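Local coordinates for protein arginine--tRNA ligase (Campylobacter jejuni, PDB 3FNR) that charges tRNA(Arg) with L-arginine at the expense of ATP, releasing AMP and diphosphate, as a monomeric class I aminoacyl-tRNA synthetase, at residues Asn77-Gly80 against Asn81-Tyr84; Arg169-Tyr172 against Asp173-Asn176; Lys228-Met231 against Ser232-Tyr235. The protein carries 1 engineered substitution. All coordinates share one frame; numbering follows the deposited sequence. Where two conformers were deposited one is given.

Interaction 1 of 3, residues Asn77-Gly80 against Asn81-Tyr84; sequences NDAG and NQIY. With SO4 (sulfate ion), chain E.
A chi1 of 67° sets CG1 of I83 between its own backbone N and carbonyl carbon, and this turns the branch back onto A79, with I83 CG1 3.3 Å from A79 O. The same rotation lays the other branch along the incoming loop, I83 CG2 being 3.9 Å from D78 CA. Q82 starts with CG beside its backbone N and then bends at chi2. The first step rests Q82 CG on the methyl of A79, CG to CB 3.7 Å; the bend carries the amide toward N77, where Q82 NE2 approaches N77 OD1 at 3.6 Å with the two amide planes 84° apart, a loose polar approach.

Backbone bonds hold this turn. A79 O accepts from Q82 N at 2.9 Å, which comes from above the carbonyl plane, and from I83 N at 3.0 Å, which lies almost in line with the C=O bond (166°). Alanine suits the spot because its methyl is small enough to pack against Q82 CG. A branched isoleucine suits a buried position that also meets helix 136-157 at A140. D78 looks the other way, its OD2 bonded to S167 OG.

Glycine suits position 80 because a CB there would crowd sulfate O2; G80 N gives the sulfate weak bonds, 3.4 Å to O4 and 3.2 Å to O2. An anion met by backbone N-H at the first turn is a familiar feature of helix N-termini, here that of helix 80-98, which follows parallel strand 69-76 in the class I catalytic domain.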
# COMPACT_ATOMS: atom_id res chain seq x y z
N ASN A 77 11.39 13.19 3.10
CA ASN A 77 11.86 14.49 2.61
C ASN A 77 12.09 15.42 3.79
O ASN A 77 11.32 16.36 4.00
CB ASN A 77 10.84 15.13 1.65
CG ASN A 77 10.83 14.48 0.28
OD1 ASN A 77 11.72 14.71 -0.54
ND2 ASN A 77 9.79 13.69 -0.00
N ASP A 78 13.15 15.17 4.54
CA ASP A 78 13.34 15.84 5.83
C ASP A 78 14.46 16.88 5.85
O ASP A 78 15.06 17.12 6.90
CB ASP A 78 13.49 14.82 6.96
CG ASP A 78 14.80 14.04 6.89
OD1 ASP A 78 15.16 13.45 7.93
OD2 ASP A 78 15.47 14.02 5.84
N ALA A 79 14.74 17.48 4.70
CA ALA A 79 15.69 18.58 4.62
C ALA A 79 15.15 19.75 5.44
O ALA A 79 13.94 19.94 5.52
CB ALA A 79 15.88 19.01 3.18
N GLY A 80 16.06 20.51 6.05
CA GLY A 80 15.72 21.70 6.83
C GLY A 80 14.88 22.69 6.04
O GLY A 80 13.95 23.29 6.56
N ASN A 81 15.21 22.81 4.75
CA ASN A 81 14.51 23.69 3.82
C ASN A 81 13.10 23.18 3.46
O ASN A 81 12.23 23.96 3.07
CB ASN A 81 15.34 23.87 2.54
CG ASN A 81 16.80 24.23 2.83
OD1 ASN A 81 17.18 25.40 2.85
ND2 ASN A 81 17.63 23.20 3.07
N GLN A 82 12.90 21.87 3.60
CA GLN A 82 11.61 21.24 3.33
C GLN A 82 10.67 21.32 4.53
O GLN A 82 9.48 21.60 4.38
CB GLN A 82 11.82 19.77 2.92
CG GLN A 82 12.59 19.57 1.61
CD GLN A 82 11.69 19.43 0.40
OE1 GLN A 82 10.97 20.37 0.03
NE2 GLN A 82 11.73 18.27 -0.24
N ILE A 83 11.22 21.10 5.73
CA ILE A 83 10.44 21.03 6.97
C ILE A 83 10.36 22.34 7.75
O ILE A 83 9.76 22.38 8.83
CB ILE A 83 10.98 19.93 7.93
CG1 ILE A 83 12.38 20.29 8.45
CG2 ILE A 83 10.93 18.54 7.26
CD1 ILE A 83 12.89 19.41 9.58
N TYR A 84 10.98 23.40 7.21
CA TYR A 84 11.00 24.72 7.86
C TYR A 84 9.59 25.23 8.15
O TYR A 84 9.30 25.63 9.28
CB TYR A 84 11.79 25.74 7.03
CG TYR A 84 12.00 27.09 7.72
CD1 TYR A 84 13.02 27.26 8.66
CD2 TYR A 84 11.18 28.18 7.43
CE1 TYR A 84 13.22 28.50 9.30
CE2 TYR A 84 11.36 29.41 8.06
CZ TYR A 84 12.38 29.56 8.99
OH TYR A 84 12.57 30.78 9.61
S SO4 E . 19.53 20.69 6.28
O1 SO4 E . 20.97 20.79 6.53
O2 SO4 E . 18.83 20.49 7.55
O3 SO4 E . 19.05 21.91 5.63
O4 SO4 E . 19.27 19.55 5.40

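Interaction 2 of 3, residues Arg169-Tyr172 against Asp173-Asn176. With SO4 (sulfate ion), chain E.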
# COMPACT_ATOMS: atom_id res chain seq x y z
N ARG A 169 18.41 13.99 4.17
CA ARG A 169 19.61 14.59 4.75
C ARG A 169 20.85 13.71 4.68
O ARG A 169 21.97 14.23 4.66
CB ARG A 169 19.35 15.03 6.20
CG ARG A 169 18.56 16.33 6.32
CD ARG A 169 18.87 17.05 7.63
NE ARG A 169 17.97 16.68 8.72
CZ ARG A 169 17.08 17.49 9.28
NH1 ARG A 169 16.95 18.75 8.86
NH2 ARG A 169 16.31 17.06 10.27
N SER A 170 20.68 12.39 4.63
CA SER A 170 21.82 11.48 4.53
C SER A 170 22.39 11.36 3.11
O SER A 170 23.30 10.57 2.87
CB SER A 170 21.46 10.10 5.10
OG SER A 170 20.69 9.34 4.19
N TYR A 171 21.85 12.16 2.18
CA TYR A 171 22.30 12.17 0.78
C TYR A 171 22.97 13.48 0.33
O TYR A 171 23.14 13.70 -0.88
CB TYR A 171 21.14 11.85 -0.15
CG TYR A 171 20.67 10.41 -0.07
CD1 TYR A 171 19.56 10.07 0.69
CD2 TYR A 171 21.36 9.39 -0.74
CE1 TYR A 171 19.12 8.74 0.78
CE2 TYR A 171 20.93 8.07 -0.67
CZ TYR A 171 19.81 7.75 0.10
OH TYR A 171 19.38 6.46 0.19
N TYR A 172 23.33 14.35 1.28
CA TYR A 172 23.99 15.61 0.94
C TYR A 172 25.44 15.38 0.51
O TYR A 172 25.95 16.08 -0.36
CB TYR A 172 23.94 16.59 2.12
CG TYR A 172 22.64 17.34 2.28
CD1 TYR A 172 22.25 17.83 3.52
CD2 TYR A 172 21.79 17.56 1.19
CE1 TYR A 172 21.06 18.52 3.68
CE2 TYR A 172 20.60 18.25 1.34
CZ TYR A 172 20.24 18.73 2.58
OH TYR A 172 19.07 19.41 2.73
N ASP A 173 26.08 14.39 1.12
CA ASP A 173 27.44 13.99 0.79
C ASP A 173 27.51 13.18 -0.51
O ASP A 173 28.59 13.02 -1.07
CB ASP A 173 28.05 13.18 1.93
CG ASP A 173 28.32 14.01 3.18
OD1 ASP A 173 28.66 15.21 3.05
OD2 ASP A 173 28.20 13.46 4.31
N ALA A 174 26.37 12.67 -0.98
CA ALA A 174 26.33 11.74 -2.11
C ALA A 174 26.15 12.41 -3.48
O ALA A 174 26.16 11.74 -4.52
CB ALA A 174 25.24 10.69 -1.89
N LEU A 175 25.98 13.73 -3.47
CA LEU A 175 25.70 14.48 -4.69
C LEU A 175 26.87 14.48 -5.67
O LEU A 175 26.68 14.32 -6.89
CB LEU A 175 25.33 15.92 -4.32
CG LEU A 175 25.11 16.92 -5.46
CD1 LEU A 175 23.98 16.49 -6.39
CD2 LEU A 175 24.83 18.28 -4.87
N ASN A 176 28.07 14.66 -5.13
CA ASN A 176 29.26 14.73 -5.96
C ASN A 176 29.52 13.46 -6.76
O ASN A 176 29.82 13.54 -7.95
CB ASN A 176 30.48 15.17 -5.14
CG ASN A 176 30.52 16.67 -4.90
OD1 ASN A 176 29.55 17.26 -4.42
ND2 ASN A 176 31.63 17.30 -5.26
S SO4 E . 19.53 20.69 6.28
O1 SO4 E . 20.97 20.79 6.53
O2 SO4 E . 18.83 20.49 7.55
O3 SO4 E . 19.05 21.91 5.63
O4 SO4 E . 19.27 19.55 5.40
O HOH W 1 28.41 15.69 -2.52
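Between strand 165-167 of the catalytic domain's central sheet and helix 175-184, the chain makes a surface turn in which Y171 meets A174. Y171 O receives a weak bond from A174 N at 3.4 Å, and the methyl of A174 sits at the edge of the Y171 ring, CB to CD2 4.3 Å. A small alanine can approach the ring while also resting on V225 of helix 219-231. The phenol of Y171 reaches on to D229, so its ring and its hydroxyl serve different neighbours.

Water 1 sits at the first turn of helix 175-184. It accepts from N176 N at 2.8 Å, while Y172 O is among several acceptors competing for its protons.

R169 turns instead to the sulfate. Its chain bends at chi3 (-91°), bringing NH1 within 2.9 Å of sulfate O2, the N-H...O angle being 145°; this oxygen lies at the guanidinium edge, near its plane. Y172 OH approaches sulfate O4, but the ring was modelled in two conformers and its CE1 comes equally close, so this bond is doubtful. R169 NH2 forms a salt bridge with D141, which probably steadies the guanidinium. The R169 cation and the weakly bonding G80 N, with Y172 a possible further donor, are consistent with a site suited to a small anion, although the sulfate itself probably came from the crystallisation liquor.

Interaction 3 of 3, residues Lys228-Met231 against Ser232-Tyr235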
# COMPACT_ATOMS: atom_id res chain seq x y z
N LYS A 228 20.07 6.47 -7.65
CA LYS A 228 21.40 5.89 -7.87
C LYS A 228 21.74 4.89 -6.75
O LYS A 228 22.22 3.80 -7.02
CB LYS A 228 22.46 6.99 -7.94
CG LYS A 228 23.88 6.45 -8.20
CD LYS A 228 24.91 7.57 -8.18
CE LYS A 228 26.31 7.01 -8.29
NZ LYS A 228 26.78 6.49 -6.98
N ASP A 229 21.50 5.30 -5.51
CA ASP A 229 21.62 4.40 -4.36
C ASP A 229 20.69 3.17 -4.49
O ASP A 229 21.18 2.04 -4.47
CB ASP A 229 21.36 5.16 -3.06
CG ASP A 229 21.35 4.26 -1.82
OD1 ASP A 229 21.92 3.15 -1.82
OD2 ASP A 229 20.77 4.69 -0.81
N LYS A 230 19.39 3.38 -4.67
CA LYS A 230 18.44 2.24 -4.81
C LYS A 230 18.81 1.22 -5.90
O LYS A 230 18.72 0.01 -5.68
CB LYS A 230 17.01 2.72 -5.06
CG LYS A 230 16.33 3.40 -3.90
CD LYS A 230 14.83 3.50 -4.15
CE LYS A 230 14.53 4.31 -5.37
NZ LYS A 230 13.05 4.48 -5.60
N MET A 231 19.23 1.72 -7.06
CA MET A 231 19.54 0.85 -8.21
C MET A 231 20.90 0.16 -8.15
O MET A 231 21.22 -0.70 -8.97
CB MET A 231 19.44 1.64 -9.52
CG MET A 231 18.05 2.19 -9.78
SD MET A 231 17.09 1.14 -10.86
CE MET A 231 17.58 1.88 -12.40
N SER A 232 21.73 0.55 -7.18
CA SER A 232 23.05 -0.07 -7.07
C SER A 232 23.11 -0.91 -5.81
O SER A 232 24.16 -1.01 -5.17
CB SER A 232 24.13 1.01 -7.06
OG SER A 232 23.94 1.86 -5.94
N ARG A 233 21.98 -1.50 -5.45
CA ARG A 233 21.90 -2.28 -4.20
C ARG A 233 21.81 -3.78 -4.41
O ARG A 233 21.75 -4.55 -3.45
CB ARG A 233 20.73 -1.79 -3.34
CG ARG A 233 21.02 -0.54 -2.55
CD ARG A 233 19.87 -0.29 -1.58
NE ARG A 233 19.54 1.13 -1.43
CZ ARG A 233 18.45 1.58 -0.83
NH1 ARG A 233 17.58 0.73 -0.31
NH2 ARG A 233 18.24 2.89 -0.75
N GLY A 234 21.80 -4.22 -5.67
CA GLY A 234 21.78 -5.65 -5.97
C GLY A 234 20.40 -6.27 -6.19
O GLY A 234 20.30 -7.48 -6.39
N TYR A 235 19.35 -5.46 -6.14
CA TYR A 235 17.99 -5.96 -6.40
C TYR A 235 17.77 -6.18 -7.89
O TYR A 235 18.26 -5.42 -8.71
CB TYR A 235 16.93 -4.98 -5.88
CG TYR A 235 16.94 -4.82 -4.39
CD1 TYR A 235 16.27 -5.73 -3.56
CD2 TYR A 235 17.62 -3.76 -3.79
CE1 TYR A 235 16.29 -5.59 -2.19
CE2 TYR A 235 17.64 -3.61 -2.41
CZ TYR A 235 16.98 -4.53 -1.62
OH TYR A 235 16.99 -4.37 -0.26
O HOH W 2 23.83 1.60 -3.22
O HOH W 3 19.25 -2.43 -6.66
O HOH W 4 22.13 -3.10 -8.36
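R233 folds back over D229 and K230 near the end of helix 219-231, as the chain turns toward strand 237-243, a helix-to-strand connection in the mixed, mostly parallel sheet of the class I catalytic domain. From the start, R233 CB packs on K230 O at 3.6 Å, and R233 CG lies 3.2 Å from D229 O. With CG beside the backbone N (chi1 -80°), the chain runs back along the helix end and bends at chi3. NE then gives a bond to D229 OD1 at 3.1 Å, reaching it from above the carboxylate plane, and R233 NH2 completes the salt bridge with D229 OD2, also at 3.1 Å, through a weak bond. The two flat groups are turned 46° apart, so the pairing is not coplanar. K230 CG lies over one guanidinium face, 3.7 Å from R233 NH2. Arginine fits because its other nitrogen, NH1, goes to E73, while D229 OD2 also serves the hydroxyl of Y171; these second partners should fix the rotation of both charged groups. K230 sends its amine to E35.

The backbone closes the turn with S232 N bonded to D229 O at 3.1 Å. G234 has a positive phi of 94°, a conformation that glycine adopts readily. Water 3 bridges the helix end and the loop, accepting from R233 N and Y235 N and donating to K230 O at 2.7 Å, with its oxygen in the plane of the Y235 ring, at the edge.

All three interactions are local turns at helix ends in the catalytic domain, but only interaction 1 is partly buried; interactions 2 and 3 lie at the surface. Interactions 1 and 2 lie at the starts of helices that follow neighbouring parallel strands, 69-76 and 165-167, and they share one sulfate, met weakly by a backbone amide in the first and chiefly by the R169 guanidinium in the second. Interaction 3 differs in placing a salt bridge, D229 with R233, at the C-terminal end of a helix. It touches interaction 2 through Y171 OH and D229 OD2, 2.5 Å apart, whereas interactions 1 and 3 stay about 11 Å apart at their nearest atoms.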